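Local coordinates for separin (Saccharomyces cerevisiae, PDB 5U1T), which cleaves the MCD1/SCC1 subunit of cohesin at the onset of anaphase, as a caspase-like thiol protease that securin keeps inactive for most of the cell cycle, at residues L61-H66 against N460-L465; S500-S505 against H551-Y556; F1359-S1364 against P1386-L1391; K1393-F1398 against Y1588-K1593. All coordinates share one frame; numbering follows the deposited sequence.

Contact 1 of 4, residues L61-H66 against N460-L465; sequences LLKSHH and NVYCML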
loop_
_atom_site.group_PDB
_atom_site.type_symbol
_atom_site.label_atom_id
_atom_site.label_comp_id
_atom_site.label_asym_id
_atom_site.label_seq_id
_atom_site.Cartn_x
_atom_site.Cartn_y
_atom_site.Cartn_z
ATOM N N LEU A 61 -15.166 -33.738 29.505
ATOM C CA LEU A 61 -14.450 -32.476 29.588
ATOM C C LEU A 61 -13.024 -32.633 29.104
ATOM O O LEU A 61 -12.552 -31.848 28.289
ATOM C CB LEU A 61 -14.442 -31.931 31.015
ATOM C CG LEU A 61 -13.701 -30.596 31.008
ATOM C CD1 LEU A 61 -14.593 -29.463 31.482
ATOM C CD2 LEU A 61 -12.406 -30.655 31.839
ATOM N N LEU A 62 -12.351 -33.652 29.617
ATOM C CA LEU A 62 -10.952 -33.894 29.338
ATOM C C LEU A 62 -10.720 -34.120 27.859
ATOM O O LEU A 62 -9.713 -33.697 27.296
ATOM C CB LEU A 62 -10.465 -35.093 30.152
ATOM C CG LEU A 62 -10.286 -34.707 31.613
ATOM C CD1 LEU A 62 -9.882 -35.912 32.430
ATOM C CD2 LEU A 62 -9.260 -33.601 31.718
ATOM N N LYS A 63 -11.670 -34.799 27.243
ATOM C CA LYS A 63 -11.616 -35.110 25.839
ATOM C C LYS A 63 -11.831 -33.836 25.062
ATOM O O LYS A 63 -11.195 -33.603 24.031
ATOM C CB LYS A 63 -12.688 -36.136 25.484
ATOM C CG LYS A 63 -12.578 -36.691 24.106
ATOM C CD LYS A 63 -13.241 -38.045 24.033
ATOM C CE LYS A 63 -14.770 -37.941 24.065
ATOM N NZ LYS A 63 -15.344 -37.628 22.723
ATOM N N SER A 64 -12.734 -33.003 25.560
ATOM C CA SER A 64 -13.108 -31.823 24.821
ATOM C C SER A 64 -12.003 -30.777 24.845
ATOM O O SER A 64 -11.864 -30.012 23.893
ATOM C CB SER A 64 -14.382 -31.232 25.372
ATOM O OG SER A 64 -14.805 -30.178 24.543
ATOM N N HIS A 65 -11.223 -30.744 25.923
ATOM C CA HIS A 65 -10.193 -29.725 26.072
ATOM C C HIS A 65 -8.818 -30.276 25.763
ATOM O O HIS A 65 -7.829 -29.730 26.211
ATOM C CB HIS A 65 -10.203 -29.144 27.490
ATOM C CG HIS A 65 -11.500 -28.499 27.869
ATOM N ND1 HIS A 65 -11.695 -27.887 29.090
ATOM C CD2 HIS A 65 -12.667 -28.366 27.191
ATOM C CE1 HIS A 65 -12.930 -27.410 29.147
ATOM N NE2 HIS A 65 -13.535 -27.679 28.003
ATOM N N HIS A 66 -8.787 -31.393 25.039
ATOM C CA HIS A 66 -7.550 -32.094 24.659
ATOM C C HIS A 66 -6.562 -32.422 25.804
ATOM O O HIS A 66 -5.381 -32.620 25.564
ATOM C CB HIS A 66 -6.831 -31.278 23.569
ATOM C CG HIS A 66 -7.496 -31.356 22.228
ATOM N ND1 HIS A 66 -6.791 -31.525 21.055
ATOM C CD2 HIS A 66 -8.803 -31.330 21.882
ATOM C CE1 HIS A 66 -7.638 -31.593 20.043
ATOM N NE2 HIS A 66 -8.863 -31.480 20.522
ATOM N N ASN A 460 -13.056 -36.279 13.707
ATOM C CA ASN A 460 -13.302 -37.107 14.887
ATOM C C ASN A 460 -12.130 -36.973 15.834
ATOM O O ASN A 460 -10.986 -37.135 15.419
ATOM C CB ASN A 460 -13.517 -38.583 14.469
ATOM C CG ASN A 460 -13.746 -39.520 15.652
ATOM O OD1 ASN A 460 -12.796 -40.083 16.208
ATOM N ND2 ASN A 460 -15.016 -39.719 16.010
ATOM N N VAL A 461 -12.415 -36.688 17.101
ATOM C CA VAL A 461 -11.366 -36.408 18.076
ATOM C C VAL A 461 -10.309 -37.518 18.285
ATOM O O VAL A 461 -9.166 -37.189 18.608
ATOM C CB VAL A 461 -11.978 -36.064 19.444
ATOM C CG1 VAL A 461 -12.531 -37.275 20.094
ATOM C CG2 VAL A 461 -10.942 -35.446 20.344
ATOM N N TYR A 462 -10.632 -38.804 18.101
ATOM C CA TYR A 462 -9.616 -39.829 18.353
ATOM C C TYR A 462 -8.587 -39.786 17.237
ATOM O O TYR A 462 -7.519 -40.377 17.341
ATOM C CB TYR A 462 -10.220 -41.253 18.511
ATOM C CG TYR A 462 -11.036 -41.373 19.774
ATOM C CD1 TYR A 462 -10.414 -41.495 21.016
ATOM C CD2 TYR A 462 -12.417 -41.306 19.737
ATOM C CE1 TYR A 462 -11.153 -41.570 22.183
ATOM C CE2 TYR A 462 -13.154 -41.360 20.878
ATOM C CZ TYR A 462 -12.529 -41.506 22.105
ATOM O OH TYR A 462 -13.286 -41.572 23.257
ATOM N N CYS A 463 -8.893 -39.050 16.180
ATOM C CA CYS A 463 -7.895 -38.783 15.148
ATOM C C CYS A 463 -6.729 -37.902 15.639
ATOM O O CYS A 463 -5.676 -37.883 15.010
ATOM C CB CYS A 463 -8.557 -38.148 13.927
ATOM S SG CYS A 463 -9.395 -39.329 12.842
ATOM N N MET A 464 -6.906 -37.199 16.757
ATOM C CA MET A 464 -5.818 -36.426 17.344
ATOM C C MET A 464 -4.676 -37.292 17.876
ATOM O O MET A 464 -3.585 -36.776 18.121
ATOM C CB MET A 464 -6.331 -35.541 18.475
ATOM C CG MET A 464 -7.499 -34.638 18.083
ATOM S SD MET A 464 -7.158 -33.463 16.747
ATOM C CE MET A 464 -5.618 -32.837 17.344
ATOM N N LEU A 465 -4.918 -38.593 18.036
ATOM C CA LEU A 465 -3.917 -39.535 18.539
ATOM C C LEU A 465 -3.193 -39.061 19.795
ATOM O O LEU A 465 -1.991 -39.266 19.927
ATOM C CB LEU A 465 -2.887 -39.848 17.459
ATOM C CG LEU A 465 -3.345 -40.695 16.271
ATOM C CD1 LEU A 465 -2.196 -40.888 15.297
ATOM C CD2 LEU A 465 -3.891 -42.069 16.715
#

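Contact 2 of 4, residues S500-S505 against H551-Y556; sequences SEIMLS and HLLNKY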
loop_
_atom_site.group_PDB
_atom_site.type_symbol
_atom_site.label_atom_id
_atom_site.label_comp_id
_atom_site.label_asym_id
_atom_site.label_seq_id
_atom_site.Cartn_x
_atom_site.Cartn_y
_atom_site.Cartn_z
ATOM N N SER A 500 -13.848 -32.547 19.487
ATOM C CA SER A 500 -13.579 -31.618 20.568
ATOM C C SER A 500 -14.086 -30.212 20.324
ATOM O O SER A 500 -14.484 -29.835 19.222
ATOM C CB SER A 500 -12.086 -31.532 20.815
ATOM O OG SER A 500 -11.465 -30.993 19.671
ATOM N N GLU A 501 -14.047 -29.441 21.396
ATOM C CA GLU A 501 -14.302 -28.019 21.375
ATOM C C GLU A 501 -13.269 -27.331 20.502
ATOM O O GLU A 501 -13.598 -26.502 19.659
ATOM C CB GLU A 501 -14.240 -27.473 22.791
ATOM C CG GLU A 501 -14.491 -26.032 22.883
ATOM C CD GLU A 501 -14.442 -25.538 24.306
ATOM O OE1 GLU A 501 -13.345 -25.176 24.792
ATOM O OE2 GLU A 501 -15.518 -25.517 24.938
ATOM N N ILE A 502 -12.010 -27.688 20.717
ATOM C CA ILE A 502 -10.909 -27.103 19.982
ATOM C C ILE A 502 -11.042 -27.342 18.462
ATOM O O ILE A 502 -10.909 -26.405 17.651
ATOM C CB ILE A 502 -9.579 -27.649 20.524
ATOM C CG1 ILE A 502 -9.599 -27.568 22.055
ATOM C CG2 ILE A 502 -8.412 -26.888 19.938
ATOM C CD1 ILE A 502 -8.240 -27.564 22.718
ATOM N N MET A 503 -11.332 -28.580 18.077
ATOM C CA MET A 503 -11.530 -28.901 16.674
ATOM C C MET A 503 -12.647 -28.076 16.044
ATOM O O MET A 503 -12.513 -27.626 14.899
ATOM C CB MET A 503 -11.845 -30.387 16.498
ATOM C CG MET A 503 -10.668 -31.286 16.727
ATOM S SD MET A 503 -11.143 -33.028 16.678
ATOM C CE MET A 503 -11.551 -33.263 14.934
ATOM N N LEU A 504 -13.753 -27.909 16.772
ATOM C CA LEU A 504 -14.879 -27.141 16.246
ATOM C C LEU A 504 -14.499 -25.643 16.092
ATOM O O LEU A 504 -14.916 -24.973 15.132
ATOM C CB LEU A 504 -16.107 -27.305 17.138
ATOM C CG LEU A 504 -16.819 -28.663 17.076
ATOM C CD1 LEU A 504 -17.842 -28.777 18.183
ATOM C CD2 LEU A 504 -17.486 -28.906 15.734
ATOM N N SER A 505 -13.693 -25.143 17.022
ATOM C CA SER A 505 -13.283 -23.746 17.034
ATOM C C SER A 505 -12.394 -23.367 15.831
ATOM O O SER A 505 -12.663 -22.400 15.125
ATOM C CB SER A 505 -12.553 -23.438 18.336
ATOM O OG SER A 505 -12.368 -22.042 18.472
ATOM N N HIS A 551 -7.223 -27.334 30.484
ATOM C CA HIS A 551 -7.393 -27.067 29.066
ATOM C C HIS A 551 -6.055 -27.097 28.372
ATOM O O HIS A 551 -5.094 -26.556 28.898
ATOM C CB HIS A 551 -8.077 -25.718 28.857
ATOM C CG HIS A 551 -8.885 -25.640 27.596
ATOM N ND1 HIS A 551 -8.368 -25.963 26.361
ATOM C CD2 HIS A 551 -10.173 -25.289 27.385
ATOM C CE1 HIS A 551 -9.304 -25.819 25.441
ATOM N NE2 HIS A 551 -10.408 -25.409 26.039
ATOM N N LEU A 552 -5.971 -27.733 27.209
ATOM C CA LEU A 552 -4.731 -27.732 26.442
ATOM C C LEU A 552 -4.372 -26.292 26.072
ATOM O O LEU A 552 -3.197 -25.912 26.031
ATOM C CB LEU A 552 -4.835 -28.586 25.179
ATOM C CG LEU A 552 -3.580 -28.565 24.304
ATOM C CD1 LEU A 552 -2.433 -29.213 25.029
ATOM C CD2 LEU A 552 -3.784 -29.232 22.969
ATOM N N LEU A 553 -5.393 -25.480 25.833
ATOM C CA LEU A 553 -5.152 -24.125 25.365
ATOM C C LEU A 553 -4.508 -23.274 26.456
ATOM O O LEU A 553 -3.992 -22.202 26.181
ATOM C CB LEU A 553 -6.450 -23.477 24.876
ATOM C CG LEU A 553 -7.030 -24.092 23.610
ATOM C CD1 LEU A 553 -8.112 -23.199 23.114
ATOM C CD2 LEU A 553 -5.972 -24.314 22.564
ATOM N N ASN A 554 -4.516 -23.759 27.693
ATOM C CA ASN A 554 -3.857 -23.020 28.760
ATOM C C ASN A 554 -2.339 -23.016 28.565
ATOM O O ASN A 554 -1.618 -22.193 29.136
ATOM C CB ASN A 554 -4.229 -23.605 30.129
ATOM C CG ASN A 554 -5.610 -23.161 30.597
ATOM O OD1 ASN A 554 -6.082 -22.070 30.227
ATOM N ND2 ASN A 554 -6.268 -23.997 31.419
ATOM N N LYS A 555 -1.868 -23.947 27.748
ATOM C CA LYS A 555 -0.458 -24.100 27.440
ATOM C C LYS A 555 -0.006 -23.011 26.444
ATOM O O LYS A 555 1.193 -22.762 26.249
ATOM C CB LYS A 555 -0.235 -25.513 26.890
ATOM C CG LYS A 555 1.178 -25.910 26.588
ATOM C CD LYS A 555 1.209 -27.376 26.176
ATOM C CE LYS A 555 2.192 -27.577 25.031
ATOM N NZ LYS A 555 2.359 -29.010 24.641
ATOM N N TYR A 556 -0.994 -22.355 25.839
ATOM C CA TYR A 556 -0.767 -21.378 24.784
ATOM C C TYR A 556 -1.483 -20.079 25.066
ATOM O O TYR A 556 -1.763 -19.311 24.153
ATOM C CB TYR A 556 -1.234 -21.925 23.441
ATOM C CG TYR A 556 -0.570 -23.224 23.111
ATOM C CD1 TYR A 556 0.736 -23.248 22.656
ATOM C CD2 TYR A 556 -1.233 -24.434 23.289
ATOM C CE1 TYR A 556 1.370 -24.433 22.360
ATOM C CE2 TYR A 556 -0.608 -25.641 22.993
ATOM C CZ TYR A 556 0.700 -25.631 22.528
ATOM O OH TYR A 556 1.357 -26.807 22.223
#

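Contact 3 of 4, residues F1359-S1364 against P1386-L1391; sequences FLVVSS and PSYVCL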
loop_
_atom_site.group_PDB
_atom_site.type_symbol
_atom_site.label_atom_id
_atom_site.label_comp_id
_atom_site.label_asym_id
_atom_site.label_seq_id
_atom_site.Cartn_x
_atom_site.Cartn_y
_atom_site.Cartn_z
ATOM N N PHE A 1359 6.482 46.695 -24.826
ATOM C CA PHE A 1359 6.096 45.406 -24.271
ATOM C C PHE A 1359 6.428 45.367 -22.783
ATOM O O PHE A 1359 7.581 45.558 -22.388
ATOM C CB PHE A 1359 6.784 44.262 -25.019
ATOM C CG PHE A 1359 6.256 44.047 -26.411
ATOM C CD1 PHE A 1359 4.991 43.506 -26.611
ATOM C CD2 PHE A 1359 7.019 44.378 -27.518
ATOM C CE1 PHE A 1359 4.503 43.306 -27.874
ATOM C CE2 PHE A 1359 6.531 44.185 -28.794
ATOM C CZ PHE A 1359 5.273 43.654 -28.974
ATOM N N LEU A 1360 5.402 45.172 -21.962
ATOM C CA LEU A 1360 5.594 44.917 -20.536
ATOM C C LEU A 1360 5.591 43.425 -20.236
ATOM O O LEU A 1360 4.544 42.770 -20.270
ATOM C CB LEU A 1360 4.508 45.587 -19.702
ATOM C CG LEU A 1360 4.439 47.099 -19.646
ATOM C CD1 LEU A 1360 3.279 47.497 -18.760
ATOM C CD2 LEU A 1360 5.746 47.630 -19.121
ATOM N N VAL A 1361 6.763 42.880 -19.961
ATOM C CA VAL A 1361 6.832 41.528 -19.444
ATOM C C VAL A 1361 6.415 41.558 -17.982
ATOM O O VAL A 1361 7.202 41.947 -17.121
ATOM C CB VAL A 1361 8.226 40.950 -19.578
ATOM C CG1 VAL A 1361 8.273 39.532 -19.018
ATOM C CG2 VAL A 1361 8.662 40.996 -21.020
ATOM N N VAL A 1362 5.175 41.172 -17.712
ATOM C CA VAL A 1362 4.623 41.277 -16.368
ATOM C C VAL A 1362 4.594 39.921 -15.649
ATOM O O VAL A 1362 3.946 38.971 -16.102
ATOM C CB VAL A 1362 3.204 41.881 -16.407
ATOM C CG1 VAL A 1362 2.635 42.006 -14.999
ATOM C CG2 VAL A 1362 3.244 43.257 -17.103
ATOM N N SER A 1363 5.323 39.832 -14.541
ATOM C CA SER A 1363 5.386 38.593 -13.769
ATOM C C SER A 1363 4.023 38.317 -13.151
ATOM O O SER A 1363 3.255 39.248 -12.912
ATOM C CB SER A 1363 6.456 38.678 -12.681
ATOM O OG SER A 1363 6.008 39.462 -11.582
ATOM N N SER A 1364 3.722 37.048 -12.898
ATOM C CA SER A 1364 2.438 36.682 -12.313
ATOM C C SER A 1364 2.179 37.432 -10.994
ATOM O O SER A 1364 1.042 37.812 -10.701
ATOM C CB SER A 1364 2.349 35.149 -12.106
ATOM O OG SER A 1364 3.238 34.651 -11.107
ATOM N N PRO A 1386 3.833 37.496 -20.948
ATOM C CA PRO A 1386 4.260 36.807 -19.720
ATOM C C PRO A 1386 5.753 36.440 -19.664
ATOM O O PRO A 1386 6.226 36.148 -18.566
ATOM C CB PRO A 1386 3.385 35.548 -19.711
ATOM C CG PRO A 1386 3.031 35.308 -21.139
ATOM C CD PRO A 1386 2.969 36.650 -21.797
ATOM N N SER A 1387 6.479 36.485 -20.781
ATOM C CA SER A 1387 7.915 36.168 -20.776
ATOM C C SER A 1387 8.641 36.511 -22.091
ATOM O O SER A 1387 8.004 36.688 -23.121
ATOM C CB SER A 1387 8.105 34.682 -20.481
ATOM O OG SER A 1387 7.636 33.907 -21.570
ATOM N N TYR A 1388 9.972 36.560 -22.073
ATOM C CA TYR A 1388 10.740 36.795 -23.306
ATOM C C TYR A 1388 10.513 35.712 -24.351
ATOM O O TYR A 1388 10.539 35.984 -25.565
ATOM C CB TYR A 1388 12.249 36.877 -23.037
ATOM C CG TYR A 1388 12.706 38.060 -22.227
ATOM C CD1 TYR A 1388 11.960 39.227 -22.181
ATOM C CD2 TYR A 1388 13.889 38.004 -21.498
ATOM C CE1 TYR A 1388 12.372 40.308 -21.434
ATOM C CE2 TYR A 1388 14.309 39.079 -20.746
ATOM C CZ TYR A 1388 13.546 40.232 -20.718
ATOM O OH TYR A 1388 13.954 41.317 -19.971
ATOM N N VAL A 1389 10.325 34.480 -23.882
ATOM C CA VAL A 1389 10.172 33.349 -24.786
ATOM C C VAL A 1389 8.831 33.432 -25.506
ATOM O O VAL A 1389 8.732 33.086 -26.685
ATOM C CB VAL A 1389 10.300 31.989 -24.049
ATOM C CG1 VAL A 1389 10.034 30.832 -25.015
ATOM C CG2 VAL A 1389 11.686 31.843 -23.411
ATOM N N CYS A 1390 7.809 33.915 -24.810
ATOM C CA CYS A 1390 6.500 34.067 -25.431
ATOM C C CYS A 1390 6.483 35.233 -26.443
ATOM O O CYS A 1390 5.964 35.107 -27.567
ATOM C CB CYS A 1390 5.420 34.279 -24.365
ATOM S SG CYS A 1390 3.790 34.591 -25.083
ATOM N N LEU A 1391 7.048 36.365 -26.033
ATOM C CA LEU A 1391 7.184 37.491 -26.918
ATOM C C LEU A 1391 7.927 37.061 -28.186
ATOM O O LEU A 1391 7.446 37.296 -29.301
ATOM C CB LEU A 1391 7.910 38.649 -26.219
ATOM C CG LEU A 1391 8.105 39.914 -27.063
ATOM C CD1 LEU A 1391 6.760 40.464 -27.529
ATOM C CD2 LEU A 1391 8.915 40.979 -26.313
#

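Contact 4 of 4, residues K1393-F1398 against Y1588-K1593; sequences KLLSRF and YGLPIK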
loop_
_atom_site.group_PDB
_atom_site.type_symbol
_atom_site.label_atom_id
_atom_site.label_comp_id
_atom_site.label_asym_id
_atom_site.label_seq_id
_atom_site.Cartn_x
_atom_site.Cartn_y
_atom_site.Cartn_z
ATOM N N LYS A 1393 8.508 34.187 -29.618
ATOM C CA LYS A 1393 7.882 33.225 -30.520
ATOM C C LYS A 1393 6.697 33.892 -31.229
ATOM O O LYS A 1393 6.473 33.658 -32.419
ATOM C CB LYS A 1393 7.454 31.949 -29.781
ATOM C CG LYS A 1393 8.638 31.134 -29.214
ATOM C CD LYS A 1393 9.764 30.859 -30.256
ATOM C CE LYS A 1393 11.074 30.429 -29.553
ATOM N NZ LYS A 1393 11.543 31.461 -28.532
ATOM N N LEU A 1394 5.957 34.735 -30.508
ATOM C CA LEU A 1394 4.868 35.487 -31.116
ATOM C C LEU A 1394 5.405 36.372 -32.238
ATOM O O LEU A 1394 4.813 36.448 -33.318
ATOM C CB LEU A 1394 4.145 36.339 -30.078
ATOM C CG LEU A 1394 2.858 35.755 -29.510
ATOM C CD1 LEU A 1394 2.136 36.796 -28.677
ATOM C CD2 LEU A 1394 1.970 35.253 -30.624
ATOM N N LEU A 1395 6.533 37.033 -31.989
ATOM C CA LEU A 1395 7.132 37.878 -33.013
ATOM C C LEU A 1395 7.713 37.025 -34.154
ATOM O O LEU A 1395 7.593 37.387 -35.328
ATOM C CB LEU A 1395 8.208 38.798 -32.417
ATOM C CG LEU A 1395 7.791 39.871 -31.398
ATOM C CD1 LEU A 1395 8.962 40.754 -31.023
ATOM C CD2 LEU A 1395 6.644 40.716 -31.882
ATOM N N SER A 1396 8.328 35.895 -33.832
ATOM C CA SER A 1396 8.787 34.989 -34.890
ATOM C C SER A 1396 7.620 34.487 -35.748
ATOM O O SER A 1396 7.767 34.299 -36.948
ATOM C CB SER A 1396 9.548 33.796 -34.303
ATOM O OG SER A 1396 10.935 34.081 -34.212
ATOM N N ARG A 1397 6.463 34.294 -35.128
ATOM C CA ARG A 1397 5.281 33.813 -35.829
ATOM C C ARG A 1397 4.821 34.791 -36.899
ATOM O O ARG A 1397 4.216 34.387 -37.896
ATOM C CB ARG A 1397 4.146 33.552 -34.833
ATOM C CG ARG A 1397 2.906 32.882 -35.406
ATOM C CD ARG A 1397 1.875 32.639 -34.306
ATOM N NE ARG A 1397 0.524 32.526 -34.848
ATOM C CZ ARG A 1397 -0.554 32.254 -34.118
ATOM N NH1 ARG A 1397 -1.755 32.170 -34.699
ATOM N NH2 ARG A 1397 -0.426 32.071 -32.806
ATOM N N PHE A 1398 5.111 36.076 -36.707
ATOM C CA PHE A 1398 4.665 37.098 -37.658
ATOM C C PHE A 1398 5.845 37.943 -38.176
ATOM O O PHE A 1398 5.749 39.172 -38.296
ATOM C CB PHE A 1398 3.592 37.997 -37.012
ATOM C CG PHE A 1398 2.370 37.249 -36.515
ATOM C CD1 PHE A 1398 1.345 36.903 -37.385
ATOM C CD2 PHE A 1398 2.250 36.899 -35.176
ATOM C CE1 PHE A 1398 0.222 36.220 -36.931
ATOM C CE2 PHE A 1398 1.132 36.215 -34.713
ATOM C CZ PHE A 1398 0.116 35.873 -35.597
ATOM N N TYR A 1588 -2.855 41.242 -23.641
ATOM C CA TYR A 1588 -1.652 40.417 -23.710
ATOM C C TYR A 1588 -1.369 40.031 -25.169
ATOM O O TYR A 1588 -2.308 39.834 -25.950
ATOM C CB TYR A 1588 -1.789 39.165 -22.838
ATOM C CG TYR A 1588 -1.525 39.371 -21.357
ATOM C CD1 TYR A 1588 -2.484 39.938 -20.538
ATOM C CD2 TYR A 1588 -0.328 38.968 -20.777
ATOM C CE1 TYR A 1588 -2.265 40.105 -19.190
ATOM C CE2 TYR A 1588 -0.098 39.136 -19.430
ATOM C CZ TYR A 1588 -1.071 39.712 -18.642
ATOM O OH TYR A 1588 -0.867 39.897 -17.294
ATOM N N GLY A 1589 -0.088 39.937 -25.538
ATOM C CA GLY A 1589 0.292 39.555 -26.887
ATOM C C GLY A 1589 0.833 40.714 -27.709
ATOM O O GLY A 1589 1.548 41.575 -27.187
ATOM N N LEU A 1590 0.488 40.744 -28.994
ATOM C CA LEU A 1590 0.985 41.772 -29.910
ATOM C C LEU A 1590 -0.075 42.820 -30.269
ATOM O O LEU A 1590 -1.255 42.511 -30.357
ATOM C CB LEU A 1590 1.512 41.115 -31.191
ATOM C CG LEU A 1590 2.527 39.995 -30.963
ATOM C CD1 LEU A 1590 3.135 39.527 -32.278
ATOM C CD2 LEU A 1590 3.599 40.458 -29.990
ATOM N N PRO A 1591 0.343 44.072 -30.497
ATOM C CA PRO A 1591 -0.679 45.046 -30.886
ATOM C C PRO A 1591 -1.205 44.767 -32.309
ATOM O O PRO A 1591 -0.445 44.415 -33.222
ATOM C CB PRO A 1591 0.063 46.376 -30.798
ATOM C CG PRO A 1591 1.482 46.022 -31.060
ATOM C CD PRO A 1591 1.691 44.664 -30.468
ATOM N N ILE A 1592 -2.515 44.884 -32.490
ATOM C CA ILE A 1592 -3.093 44.641 -33.797
ATOM C C ILE A 1592 -3.756 45.908 -34.322
ATOM O O ILE A 1592 -4.159 46.774 -33.544
ATOM C CB ILE A 1592 -4.120 43.485 -33.762
ATOM C CG1 ILE A 1592 -5.419 43.927 -33.079
ATOM C CG2 ILE A 1592 -3.521 42.276 -33.070
ATOM C CD1 ILE A 1592 -6.591 43.005 -33.311
ATOM N N LYS A 1593 -3.840 46.022 -35.645
ATOM C CA LYS A 1593 -4.637 47.065 -36.288
ATOM C C LYS A 1593 -5.509 46.412 -37.358
ATOM O O LYS A 1593 -5.097 45.454 -38.014
ATOM C CB LYS A 1593 -3.743 48.159 -36.883
ATOM C CG LYS A 1593 -4.513 49.383 -37.348
ATOM C CD LYS A 1593 -3.607 50.573 -37.587
ATOM C CE LYS A 1593 -2.775 50.423 -38.846
ATOM N NZ LYS A 1593 -1.766 51.532 -38.932
#

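Contact 1 of 4, residues L61-H66 against N460-L465
Lys63, in the last turn of helix 48-64, lays its long side chain across Val461 and the phenol end of Tyr462. CB points at the 3-10 turn 461-464, and Lys63 CG, held anti to the backbone N (chi1 -171°), comes within 4.1 Å of Val461 CG1. The next methylene carries the crossing: Lys63 CD lies 3.6 Å from Tyr462 OH, and the two side chains run at about a right angle. Lys63 CE follows at 4.0 Å from Tyr462 OH. Bends at chi3 and chi4 then swing Lys63 NZ back to 3.9 Å from Val461 CG1, where its polar partner is Asn498 OD1, a hydrogen bond outside the two segments. Shortening Lys63 to an alanine would probably leave Asn498 OD1 without this donor and open a gap beside Val461 and the Tyr462 hydroxyl. Further along, His66 presents the edge of its ring, CE1 foremost, to Met464 CE at 3.6 Å; Met464 SD sits obliquely, 4.9 Å from the ring centroid. The 3-10 turn begins with an Asx turn, Asn460 OD1 accepting from Tyr462 N at 3.1 Å. No hydrogen bond crosses between the segments: the contact itself is mostly carbon against carbon and ring edge, while Lys63 NZ and His66 NE2 find their hydrogen bonds at Asn498 and Ser500, which ties three parts of the helical array together.

Contact 2 of 4, residues S500-S505 against H551-Y556
His551 and Glu501 meet edge to carboxylate: His551 NE2 donates to Glu501 OE1 at 3.2 Å, with a nearly straight N-H...O angle of 168°. The oxygen lies in the ring plane and is approached almost along its own C-O bond, the carboxylate being turned only 28° from the imidazole. The other ring nitrogen is also used, since His551 ND1 accepts from Leu553 N at 3.1 Å. The two bonds fix the rotation of the ring and are consistent with a neutral imidazole protonated on NE2. Glu501 OE1 is gripped further by the hydroxyls of Ser522 and Ser525, so this buried carboxylate is well supplied with partners. Beside the polar link, Ile502 CD1 touches the ring edge at His551 CE1, 3.4 Å away, and meets Leu553 CG tip to tip at 3.8 Å. Packing thins from there: Ile502 CD1 reaches Leu552 CB only at 4.3 Å, and the 3-10 turn then carries Asn554 and Lys555 round to its partly exposed side. At the N-terminal end of the helix, Ser500 OG accepts from Met503 N at 2.9 Å as the N-cap. The whole is a histidine-carboxylate hydrogen bond in the first turn of a capped helix, joining helix 501-509 to the short 3-10 turn before helix 557-572 in the helical part of separase.

Contact 3 of 4, residues F1359-S1364 against P1386-L1391
Phe1359 and Leu1391 meet through different first torsions: Phe1359 sets its CG anti to the carbonyl carbon (chi1 -71°), whereas Leu1391 sets its own anti to the backbone N (chi1 -180°), turning the branch toward the strand so that, with chi2 at 59°, CD1 lands on the ring. Leu1391 CD1 stands over the middle of the Phe1359 face, 3.5 Å from the centroid, a CH-pi contact. Leu1391 CD2 lies nearer the ring's root, 4.1 Å from Phe1359 CG. Two residues along the strand, Val1361 points the same way and splits its methyls. Phe1359 and Val1361 belong to strand 1353-1362 of the mixed sheet in the C50 protease region; its parallel neighbour 1382-1385 leads through Pro1386 and Ser1387 directly into helix 1388-1397, which thus folds back over strand 1353-1362. Val1361 CG1 packs on the backbone at this turn, 3.8 Å from Ser1387 CA. Its other methyl, Val1361 CG2, comes obliquely to Tyr1388 CE1, also at 3.8 Å, the side chains crossing at about a right angle. Ser1387 caps the helix, its OG accepting from Cys1390 N at 3.2 Å. Arg1077 makes a cation-pi contact with the Tyr1388 ring, and Asp1074 accepts from Tyr1388 N.

Contact 4 of 4, residues K1393-F1398 against Y1588-K1593
Leu1590 pushes its branched end among Leu1394 and Leu1395 of helix 1388-1397 and Phe1398 just after it, meeting each at a different attitude. Against Leu1394 it slides past in the opposite direction, so that Leu1590 CG rests 4.0 Å from Leu1394 CD1. Leu1395 comes across it obliquely and brings methyl to methyl, CD2 of Leu1395 lying 3.6 Å from CD2 of Leu1590. The other methyl, Leu1590 CD1, sits 3.7 Å from the backbone oxygen Leu1394 O and slants toward the Phe1398 ring, 4.0 Å from Phe1398 CD2. With CG anti to the carbonyl carbon (chi1 -52°), Leu1590 directs both methyls at the helix. Gly1589, ending strand 1585-1589, lets the backbone itself approach: Gly1589 CA is 3.8 Å from Leu1394 CD1, and its positive phi would press a side chain against the preceding carbonyl. Were Leu1590 cut back to an alanine, Leu1395 CD2 and the Phe1398 ring would probably lose this contact and a gap would open between the helix and the strand link. Phe1359 and Pro1523 help enclose these groups. Within these two segments the join rests on shape and apolar burial, with no directional bond to set its register.

Overall arrangement
The four contacts form two pairs well apart in an elongated chain, following one another in order along the sequence. Contacts 1 and 2 lie with centres about 9 Å apart among helices and 3-10 turns, and they touch: His65 O pairs with Leu552 N, and the His65 and His551 rings stack. Contacts 3 and 4, about 12 Å apart between centres, share helix 1388-1397, whose start packs on strand 1353-1362 and whose later part packs on the end of strand 1585-1589 and the link that follows; Phe1359 also touches Leu1590. Between the pairs, centres are about 79 to 93 Å apart, on opposite sides of the chain's centre. One pair thus knits the helical part; the other joins sheets in the protease part.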